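Local coordinates for phosphodiesterase MJ0936 (Methanocaldococcus jannaschii, PDB 2AHD), which belongs to the calcineurin-like phosphoesterase superfamily, whose members pack two mixed beta sheets face to face as a sandwich, at residues N52-N60 with F93-Q101; F126-P137 with T149-Y160. All blocks are in the same frame, centred on the assembly; numbering follows the deposited sequence.

Contact 1: residues N52-N60 with F93-Q101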
loop_
_atom_site.group_PDB
_atom_site.type_symbol
_atom_site.label_atom_id
_atom_site.label_comp_id
_atom_site.label_asym_id
_atom_site.label_seq_id
_atom_site.Cartn_x
_atom_site.Cartn_y
_atom_site.Cartn_z
ATOM N N ASN A 52 10.565 -4.842 -2.423
ATOM C CA ASN A 52 9.648 -5.932 -2.750
ATOM C C ASN A 52 8.221 -5.459 -2.483
ATOM O O ASN A 52 8.012 -4.387 -1.915
ATOM C CB ASN A 52 9.951 -7.162 -1.905
ATOM C CG ASN A 52 9.796 -6.892 -0.431
ATOM O OD1 ASN A 52 10.484 -6.031 0.128
ATOM N ND2 ASN A 52 8.884 -7.620 0.213
ATOM N N ILE A 53 7.237 -6.270 -2.856
ATOM C CA ILE A 53 5.848 -5.861 -2.702
ATOM C C ILE A 53 4.917 -6.721 -1.859
ATOM O O ILE A 53 4.951 -7.954 -1.899
ATOM C CB ILE A 53 5.192 -5.687 -4.099
ATOM C CG1 ILE A 53 6.011 -4.701 -4.939
ATOM C CG2 ILE A 53 3.755 -5.203 -3.945
ATOM C CD1 ILE A 53 5.547 -4.559 -6.362
ATOM N N ILE A 54 4.078 -6.032 -1.094
ATOM C CA ILE A 54 3.060 -6.654 -0.249
ATOM C C ILE A 54 1.803 -5.906 -0.680
ATOM O O ILE A 54 1.571 -4.775 -0.252
ATOM C CB ILE A 54 3.287 -6.395 1.265
ATOM C CG1 ILE A 54 4.726 -6.735 1.664
ATOM C CG2 ILE A 54 2.314 -7.231 2.077
ATOM C CD1 ILE A 54 5.772 -5.775 1.110
ATOM N N ALA A 55 1.008 -6.522 -1.546
ATOM C CA ALA A 55 -0.195 -5.881 -2.054
ATOM C C ALA A 55 -1.478 -6.576 -1.637
ATOM O O ALA A 55 -1.471 -7.732 -1.235
ATOM C CB ALA A 55 -0.119 -5.803 -3.565
ATOM N N THR A 56 -2.583 -5.852 -1.734
ATOM C CA THR A 56 -3.890 -6.384 -1.385
ATOM C C THR A 56 -4.846 -6.092 -2.526
ATOM O O THR A 56 -4.747 -5.051 -3.174
ATOM C CB THR A 56 -4.426 -5.743 -0.103
ATOM O OG1 THR A 56 -3.760 -6.316 1.025
ATOM C CG2 THR A 56 -5.914 -5.978 0.028
ATOM N N TYR A 57 -5.770 -7.013 -2.770
ATOM C CA TYR A 57 -6.737 -6.862 -3.853
ATOM C C TYR A 57 -7.756 -5.760 -3.596
ATOM O O TYR A 57 -8.293 -5.625 -2.498
ATOM C CB TYR A 57 -7.472 -8.188 -4.103
ATOM C CG TYR A 57 -6.602 -9.286 -4.667
ATOM C CD1 TYR A 57 -5.961 -9.129 -5.891
ATOM C CD2 TYR A 57 -6.409 -10.480 -3.968
ATOM C CE1 TYR A 57 -5.146 -10.129 -6.406
ATOM C CE2 TYR A 57 -5.592 -11.492 -4.479
ATOM C CZ TYR A 57 -4.961 -11.308 -5.698
ATOM O OH TYR A 57 -4.134 -12.290 -6.201
ATOM N N GLY A 58 -8.013 -4.970 -4.626
ATOM C CA GLY A 58 -8.980 -3.909 -4.510
ATOM C C GLY A 58 -10.259 -4.466 -5.074
ATOM O O GLY A 58 -10.256 -5.554 -5.617
ATOM N N ASN A 59 -11.352 -3.731 -4.953
ATOM C CA ASN A 59 -12.627 -4.200 -5.471
ATOM C C ASN A 59 -12.681 -4.066 -6.982
ATOM O O ASN A 59 -13.560 -4.638 -7.616
ATOM C CB ASN A 59 -13.770 -3.409 -4.838
ATOM C CG ASN A 59 -13.494 -1.929 -4.824
ATOM O OD1 ASN A 59 -12.416 -1.486 -4.402
ATOM N ND2 ASN A 59 -14.459 -1.144 -5.289
ATOM N N ASN A 60 -11.744 -3.323 -7.561
ATOM C CA ASN A 60 -11.738 -3.126 -9.001
ATOM C C ASN A 60 -10.712 -3.976 -9.721
ATOM O O ASN A 60 -10.707 -4.040 -10.950
ATOM C CB ASN A 60 -11.506 -1.658 -9.320
ATOM C CG ASN A 60 -12.657 -0.794 -8.900
ATOM O OD1 ASN A 60 -13.746 -0.896 -9.448
ATOM N ND2 ASN A 60 -12.432 0.057 -7.918
ATOM N N PHE A 93 1.482 -5.568 11.663
ATOM C CA PHE A 93 0.751 -4.924 10.582
ATOM C C PHE A 93 -0.495 -5.684 10.156
ATOM O O PHE A 93 -0.588 -6.899 10.329
ATOM C CB PHE A 93 1.632 -4.786 9.334
ATOM C CG PHE A 93 2.703 -3.741 9.441
ATOM C CD1 PHE A 93 3.854 -3.970 10.173
ATOM C CD2 PHE A 93 2.572 -2.530 8.775
ATOM C CE1 PHE A 93 4.861 -3.009 10.237
ATOM C CE2 PHE A 93 3.576 -1.567 8.835
ATOM C CZ PHE A 93 4.720 -1.809 9.566
ATOM N N PHE A 94 -1.453 -4.940 9.610
ATOM C CA PHE A 94 -2.673 -5.503 9.042
ATOM C C PHE A 94 -2.994 -4.633 7.851
ATOM O O PHE A 94 -3.259 -3.447 8.002
ATOM C CB PHE A 94 -3.860 -5.481 9.975
ATOM C CG PHE A 94 -5.068 -6.131 9.380
ATOM C CD1 PHE A 94 -5.027 -7.462 8.987
ATOM C CD2 PHE A 94 -6.238 -5.417 9.181
ATOM C CE1 PHE A 94 -6.136 -8.074 8.404
ATOM C CE2 PHE A 94 -7.356 -6.022 8.596
ATOM C CZ PHE A 94 -7.300 -7.354 8.209
ATOM N N ILE A 95 -2.968 -5.235 6.669
ATOM C CA ILE A 95 -3.203 -4.518 5.432
ATOM C C ILE A 95 -4.435 -5.007 4.694
ATOM O O ILE A 95 -4.721 -6.196 4.659
ATOM C CB ILE A 95 -1.994 -4.667 4.519
ATOM C CG1 ILE A 95 -0.727 -4.334 5.304
ATOM C CG2 ILE A 95 -2.133 -3.764 3.324
ATOM C CD1 ILE A 95 0.549 -4.551 4.532
ATOM N N THR A 96 -5.164 -4.070 4.104
ATOM C CA THR A 96 -6.370 -4.400 3.352
ATOM C C THR A 96 -6.865 -3.172 2.614
ATOM O O THR A 96 -6.736 -2.064 3.104
ATOM C CB THR A 96 -7.510 -4.935 4.281
ATOM O OG1 THR A 96 -8.636 -5.309 3.479
ATOM C CG2 THR A 96 -7.950 -3.877 5.296
ATOM N N HIS A 97 -7.403 -3.374 1.421
ATOM C CA HIS A 97 -7.946 -2.281 0.627
ATOM C C HIS A 97 -9.211 -1.909 1.379
ATOM O O HIS A 97 -9.956 -2.807 1.766
ATOM C CB HIS A 97 -8.297 -2.814 -0.758
ATOM C CG HIS A 97 -8.917 -1.805 -1.667
ATOM N ND1 HIS A 97 -8.198 -0.784 -2.244
ATOM C CD2 HIS A 97 -10.183 -1.681 -2.128
ATOM C CE1 HIS A 97 -8.994 -0.077 -3.025
ATOM N NE2 HIS A 97 -10.204 -0.599 -2.972
ATOM N N GLY A 98 -9.453 -0.619 1.608
ATOM C CA GLY A 98 -10.666 -0.216 2.325
ATOM C C GLY A 98 -11.712 -1.321 2.355
ATOM O O GLY A 98 -11.824 -2.034 3.344
ATOM N N HIS A 99 -12.501 -1.439 1.292
ATOM C CA HIS A 99 -13.452 -2.533 1.177
ATOM C C HIS A 99 -14.392 -2.790 2.327
ATOM O O HIS A 99 -15.306 -2.032 2.604
ATOM C CB HIS A 99 -12.671 -3.816 0.968
ATOM C CG HIS A 99 -12.637 -4.289 -0.441
ATOM N ND1 HIS A 99 -11.774 -5.277 -0.865
ATOM C CD2 HIS A 99 -13.391 -3.957 -1.512
ATOM C CE1 HIS A 99 -12.000 -5.535 -2.139
ATOM N NE2 HIS A 99 -12.977 -4.748 -2.556
ATOM N N HIS A 100 -14.136 -3.926 2.967
ATOM C CA HIS A 100 -14.881 -4.442 4.098
ATOM C C HIS A 100 -14.708 -3.572 5.335
ATOM O O HIS A 100 -13.738 -3.706 6.080
ATOM C CB HIS A 100 -14.387 -5.851 4.395
ATOM C CG HIS A 100 -14.099 -6.663 3.167
ATOM N ND1 HIS A 100 -15.089 -7.272 2.422
ATOM C CD2 HIS A 100 -12.928 -6.976 2.560
ATOM C CE1 HIS A 100 -14.540 -7.926 1.413
ATOM N NE2 HIS A 100 -13.230 -7.763 1.474
ATOM N N GLN A 101 -15.667 -2.682 5.549
ATOM C CA GLN A 101 -15.644 -1.773 6.684
ATOM C C GLN A 101 -15.363 -2.512 7.983
ATOM O O GLN A 101 -14.338 -2.304 8.631
ATOM C CB GLN A 101 -16.993 -1.057 6.785
ATOM C CG GLN A 101 -17.163 -0.185 8.028
ATOM C CD GLN A 101 -16.215 1.008 8.049
ATOM O OE1 GLN A 101 -14.999 0.852 8.177
ATOM N NE2 GLN A 101 -16.775 2.206 7.921
HETATM O O HOH W 1 -9.005 -5.900 0.722
#

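Contact 2: residues F126-P137 with T149-Y160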
loop_
_atom_site.group_PDB
_atom_site.type_symbol
_atom_site.label_atom_id
_atom_site.label_comp_id
_atom_site.label_asym_id
_atom_site.label_seq_id
_atom_site.Cartn_x
_atom_site.Cartn_y
_atom_site.Cartn_z
ATOM N N PHE A 126 -4.082 9.659 8.524
ATOM C CA PHE A 126 -2.909 9.231 9.272
ATOM C C PHE A 126 -3.067 9.655 10.721
ATOM O O PHE A 126 -2.533 10.672 11.134
ATOM C CB PHE A 126 -1.681 9.892 8.657
ATOM C CG PHE A 126 -0.461 9.855 9.520
ATOM C CD1 PHE A 126 0.064 8.644 9.971
ATOM C CD2 PHE A 126 0.196 11.034 9.850
ATOM C CE1 PHE A 126 1.240 8.607 10.745
ATOM C CE2 PHE A 126 1.371 11.013 10.623
ATOM C CZ PHE A 126 1.894 9.796 11.070
ATOM N N GLU A 127 -3.826 8.876 11.481
ATOM C CA GLU A 127 -4.055 9.176 12.881
ATOM C C GLU A 127 -3.641 8.011 13.760
ATOM O O GLU A 127 -3.191 6.980 13.267
ATOM C CB GLU A 127 -5.525 9.514 13.120
ATOM C CG GLU A 127 -6.505 8.500 12.579
ATOM C CD GLU A 127 -7.950 8.919 12.807
ATOM O OE1 GLU A 127 -8.858 8.205 12.330
ATOM O OE2 GLU A 127 -8.187 9.958 13.464
ATOM N N GLU A 128 -3.778 8.188 15.070
ATOM C CA GLU A 128 -3.410 7.145 16.013
ATOM C C GLU A 128 -4.535 6.904 17.002
ATOM O O GLU A 128 -4.805 7.739 17.860
ATOM C CB GLU A 128 -2.146 7.537 16.775
ATOM C CG GLU A 128 -1.599 6.409 17.626
ATOM C CD GLU A 128 -0.305 6.769 18.335
ATOM O OE1 GLU A 128 0.611 7.306 17.665
ATOM O OE2 GLU A 128 -0.203 6.501 19.558
ATOM N N VAL A 129 -5.192 5.759 16.884
ATOM C CA VAL A 129 -6.279 5.442 17.785
ATOM C C VAL A 129 -5.884 4.324 18.744
ATOM O O VAL A 129 -5.744 3.167 18.349
ATOM C CB VAL A 129 -7.552 5.077 16.982
ATOM C CG1 VAL A 129 -7.185 4.205 15.812
ATOM C CG2 VAL A 129 -8.567 4.385 17.879
ATOM N N ASP A 130 -5.682 4.702 20.006
ATOM C CA ASP A 130 -5.309 3.785 21.086
ATOM C C ASP A 130 -3.963 3.125 20.875
ATOM O O ASP A 130 -3.790 1.945 21.167
ATOM C CB ASP A 130 -6.378 2.710 21.261
ATOM C CG ASP A 130 -7.746 3.297 21.528
ATOM O OD1 ASP A 130 -7.841 4.144 22.446
ATOM O OD2 ASP A 130 -8.720 2.914 20.826
ATOM N N ASP A 131 -3.010 3.902 20.377
ATOM C CA ASP A 131 -1.665 3.409 20.110
ATOM C C ASP A 131 -1.597 2.484 18.905
ATOM O O ASP A 131 -0.681 1.663 18.777
ATOM C CB ASP A 131 -1.089 2.716 21.343
ATOM C CG ASP A 131 -0.647 3.708 22.402
ATOM O OD1 ASP A 131 0.276 4.513 22.115
ATOM O OD2 ASP A 131 -1.232 3.687 23.512
ATOM N N VAL A 132 -2.585 2.623 18.027
ATOM C CA VAL A 132 -2.636 1.863 16.796
ATOM C C VAL A 132 -2.401 2.918 15.719
ATOM O O VAL A 132 -3.089 3.932 15.682
ATOM C CB VAL A 132 -4.011 1.221 16.578
ATOM C CG1 VAL A 132 -3.925 0.207 15.459
ATOM C CG2 VAL A 132 -4.500 0.579 17.858
ATOM N N LEU A 133 -1.408 2.703 14.870
ATOM C CA LEU A 133 -1.118 3.651 13.810
ATOM C C LEU A 133 -1.979 3.300 12.595
ATOM O O LEU A 133 -1.756 2.284 11.939
ATOM C CB LEU A 133 0.367 3.592 13.450
ATOM C CG LEU A 133 1.047 4.948 13.261
ATOM C CD1 LEU A 133 0.526 5.642 12.006
ATOM C CD2 LEU A 133 0.785 5.799 14.490
ATOM N N VAL A 134 -2.968 4.146 12.311
ATOM C CA VAL A 134 -3.884 3.940 11.194
ATOM C C VAL A 134 -3.470 4.772 9.997
ATOM O O VAL A 134 -3.479 5.993 10.058
ATOM C CB VAL A 134 -5.309 4.318 11.593
ATOM C CG1 VAL A 134 -6.245 4.054 10.445
ATOM C CG2 VAL A 134 -5.723 3.524 12.812
ATOM N N ILE A 135 -3.137 4.108 8.898
ATOM C CA ILE A 135 -2.677 4.811 7.712
ATOM C C ILE A 135 -3.372 4.519 6.385
ATOM O O ILE A 135 -3.538 3.372 5.994
ATOM C CB ILE A 135 -1.168 4.558 7.498
ATOM C CG1 ILE A 135 -0.382 4.986 8.741
ATOM C CG2 ILE A 135 -0.678 5.302 6.252
ATOM C CD1 ILE A 135 1.085 4.604 8.691
ATOM N N ASN A 136 -3.768 5.581 5.696
ATOM C CA ASN A 136 -4.378 5.486 4.379
ATOM C C ASN A 136 -3.464 6.411 3.597
ATOM O O ASN A 136 -3.411 7.606 3.848
ATOM C CB ASN A 136 -5.812 6.025 4.375
ATOM C CG ASN A 136 -6.504 5.847 3.028
ATOM O OD1 ASN A 136 -5.908 6.048 1.962
ATOM N ND2 ASN A 136 -7.778 5.480 3.073
ATOM N N PRO A 137 -2.700 5.861 2.664
ATOM C CA PRO A 137 -1.793 6.698 1.885
ATOM C C PRO A 137 -2.451 7.684 0.938
ATOM O O PRO A 137 -1.783 8.576 0.406
ATOM C CB PRO A 137 -0.938 5.674 1.147
ATOM C CG PRO A 137 -1.866 4.526 0.977
ATOM C CD PRO A 137 -2.563 4.445 2.299
ATOM N N THR A 149 -1.085 11.238 -3.802
ATOM C CA THR A 149 -0.165 11.030 -2.697
ATOM C C THR A 149 0.224 9.582 -2.432
ATOM O O THR A 149 -0.480 8.633 -2.805
ATOM C CB THR A 149 -0.726 11.613 -1.368
ATOM O OG1 THR A 149 -2.023 11.075 -1.106
ATOM C CG2 THR A 149 -0.838 13.112 -1.445
ATOM N N ILE A 150 1.380 9.436 -1.792
ATOM C CA ILE A 150 1.918 8.145 -1.389
ATOM C C ILE A 150 2.488 8.471 -0.034
ATOM O O ILE A 150 2.350 9.597 0.436
ATOM C CB ILE A 150 3.060 7.642 -2.299
ATOM C CG1 ILE A 150 4.180 8.680 -2.343
ATOM C CG2 ILE A 150 2.532 7.321 -3.680
ATOM C CD1 ILE A 150 5.264 8.373 -3.342
ATOM N N GLY A 151 3.128 7.497 0.598
ATOM C CA GLY A 151 3.693 7.743 1.908
ATOM C C GLY A 151 4.867 6.853 2.234
ATOM O O GLY A 151 5.041 5.801 1.634
ATOM N N ILE A 152 5.686 7.298 3.179
ATOM C CA ILE A 152 6.840 6.529 3.620
ATOM C C ILE A 152 6.844 6.452 5.148
ATOM O O ILE A 152 6.851 7.477 5.842
ATOM C CB ILE A 152 8.169 7.141 3.121
ATOM C CG1 ILE A 152 8.197 7.151 1.597
ATOM C CG2 ILE A 152 9.337 6.314 3.614
ATOM C CD1 ILE A 152 9.543 7.504 1.010
ATOM N N LEU A 153 6.818 5.220 5.653
ATOM C CA LEU A 153 6.815 4.952 7.088
ATOM C C LEU A 153 8.190 4.561 7.611
ATOM O O LEU A 153 8.940 3.830 6.959
ATOM C CB LEU A 153 5.834 3.834 7.419
ATOM C CG LEU A 153 5.758 3.477 8.899
ATOM C CD1 LEU A 153 5.388 4.699 9.696
ATOM C CD2 LEU A 153 4.738 2.394 9.107
ATOM N N ASP A 154 8.502 5.050 8.803
ATOM C CA ASP A 154 9.775 4.769 9.450
ATOM C C ASP A 154 9.555 3.701 10.523
ATOM O O ASP A 154 9.326 4.022 11.689
ATOM C CB ASP A 154 10.316 6.049 10.091
ATOM C CG ASP A 154 11.772 5.931 10.495
ATOM O OD1 ASP A 154 12.598 5.628 9.604
ATOM O OD2 ASP A 154 12.090 6.145 11.689
ATOM N N THR A 155 9.615 2.434 10.126
ATOM C CA THR A 155 9.414 1.324 11.059
ATOM C C THR A 155 10.328 1.488 12.257
ATOM O O THR A 155 10.084 0.951 13.338
ATOM C CB THR A 155 9.710 -0.034 10.390
ATOM O OG1 THR A 155 10.976 0.030 9.722
ATOM C CG2 THR A 155 8.617 -0.389 9.384
ATOM N N GLU A 156 11.385 2.255 12.046
ATOM C CA GLU A 156 12.373 2.529 13.072
ATOM C C GLU A 156 11.766 3.391 14.180
ATOM O O GLU A 156 11.308 2.877 15.204
ATOM C CB GLU A 156 13.574 3.242 12.434
ATOM C CG GLU A 156 14.097 2.558 11.155
ATOM C CD GLU A 156 13.299 2.912 9.881
ATOM O OE1 GLU A 156 13.833 3.667 9.033
ATOM O OE2 GLU A 156 12.148 2.440 9.717
ATOM N N LYS A 157 11.748 4.703 13.954
ATOM C CA LYS A 157 11.217 5.655 14.923
ATOM C C LYS A 157 9.699 5.867 14.812
ATOM O O LYS A 157 9.145 6.731 15.490
ATOM C CB LYS A 157 11.930 6.998 14.754
ATOM C CG LYS A 157 13.365 6.889 14.245
ATOM C CD LYS A 157 14.009 8.267 14.021
ATOM C CE LYS A 157 14.198 9.045 15.329
ATOM N NZ LYS A 157 14.941 10.330 15.142
ATOM N N LYS A 158 9.034 5.085 13.964
ATOM C CA LYS A 158 7.583 5.187 13.760
ATOM C C LYS A 158 7.104 6.519 13.172
ATOM O O LYS A 158 6.047 7.026 13.553
ATOM C CB LYS A 158 6.832 4.937 15.071
ATOM C CG LYS A 158 6.708 3.478 15.477
ATOM C CD LYS A 158 5.241 3.101 15.703
ATOM C CE LYS A 158 4.551 4.018 16.709
ATOM N NZ LYS A 158 3.114 3.684 16.906
ATOM N N GLU A 159 7.869 7.083 12.242
ATOM C CA GLU A 159 7.480 8.346 11.630
ATOM C C GLU A 159 7.035 8.196 10.184
ATOM O O GLU A 159 7.765 7.670 9.339
ATOM C CB GLU A 159 8.620 9.366 11.711
ATOM C CG GLU A 159 8.898 9.873 13.123
ATOM C CD GLU A 159 10.235 9.388 13.664
ATOM O OE1 GLU A 159 10.541 9.669 14.846
ATOM O OE2 GLU A 159 10.982 8.727 12.902
ATOM N N TYR A 160 5.821 8.676 9.920
ATOM C CA TYR A 160 5.220 8.635 8.595
ATOM C C TYR A 160 5.144 10.041 8.018
ATOM O O TYR A 160 4.830 10.997 8.726
ATOM C CB TYR A 160 3.808 8.039 8.682
ATOM C CG TYR A 160 3.009 8.101 7.394
ATOM C CD1 TYR A 160 3.405 7.391 6.262
ATOM C CD2 TYR A 160 1.849 8.864 7.311
ATOM C CE1 TYR A 160 2.663 7.439 5.087
ATOM C CE2 TYR A 160 1.103 8.917 6.145
ATOM C CZ TYR A 160 1.516 8.203 5.039
ATOM O OH TYR A 160 0.780 8.260 3.880
#

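Contact 1: residues N52-N60 with F93-Q101
The His97 ring carries Gly58 CA over one face, 3.6 Å from the ring centroid, a CH-pi contact, while Asn59 OD1 sits at its edge near the ring plane. There His97 NE2 donates to Asn59 OD1 at 2.8 Å, but the N-H...O angle of 124° makes the bond weak. His97 CG lies anti to its backbone N (chi1 178°), which lays a ring face against Gly58 CA, and ND1 makes a weak bond to Cys34 O. His97 CD2 in turn stands over the centre of the His99 ring. Water 1 links the loops, lying 2.8 Å from Thr96 OG1 and 3.3 Å from His99 ND1, with a weak bond to Tyr57 O. Behind the loops, strands 52-56 and 93-96 face each other with axes 6.9 Å apart at 53°, too far and too steep for sheet neighbours. Ile54 CG2 meets Ile95 CD1 at 4.0 Å, the two side chains at about a right angle, and Thr56 CG2 rests 3.7 Å from Thr96 CA. Asp8, Asp36 and His120 also gather around His97. Loops at the ends of strands from two packed sheets, bearing Asp, Asn and His, are consistent with the metal centre of the calcineurin-like family.

Contact 2: residues F126-P137 with T149-Y160
Phe126, Ile135 and Pro137 meet Tyr160 in a mainly apolar sheet-on-sheet contact within the beta sandwich, where two antiparallel hairpins face each other. Strands 125-128 and 133-136 belong to the five-stranded sheet, with 125-128 at its edge; strands 149-154 and 159-164 belong to the six-stranded sheet, with 159-164 at its edge. Backbone bonds between Glu127 and Val134, and weak ones between Asp154 and Glu159, pair each hairpin internally, whereas side chains carry the contact between them. Tyr160 is central. With chi1 at 173° its ring extends away from the backbone N, toward the facing hairpin, and turns an edge to the face of Phe126, with centroids 4.7 Å apart and planes at 60°. Over one face of the tyrosine ring comes the Ile135 CG2 methyl, 4.1 Å from the centroid, offset toward the rim. Farther along, Tyr160 OH reaches within 3.6 Å of Pro137 CA. Ile135 also extends its CD1 branch to Leu153 CD2 at 4.3 Å. At the turn end, Lys158 bends at chi2 and chi3 to bring NZ within 4.0 Å of Leu133 CD2; Glu128 OE1 is 4.5 Å from NZ, beyond a salt bridge, so any attraction is probably modest. The turn itself has an Asx motif, Asp154 OD2 accepting from Lys157 N at 2.7 Å. At the other end Thr149 OG1 donates to Pro137 O at 2.9 Å, meeting the oxygen on a lone pair in the carbonyl plane, with a C=O...OG1 angle of 143°.

In the fold
From the N terminus, strands 3-6 and 30-33 precede contact 1, which closes a 32-residue loop containing helix 64-74 and strands 79-81 and 83-88. The chain then passes through helix 101-110 and strand 115-118 before contact 2 closes a shorter loop, 11 residues without helix or strand. The closures run in series. Their centres lie about 16 Å apart, and each joins the six-stranded sheet to the five-stranded one. Strands 30-33 and 3-6 separate 52-56 from 149-154 in the first sheet, and 115-118 separates 91-96 from 133-136 in the second. The contacts touch directly where Phe93 CE2 packs 4.1 Å from Leu153 CD2.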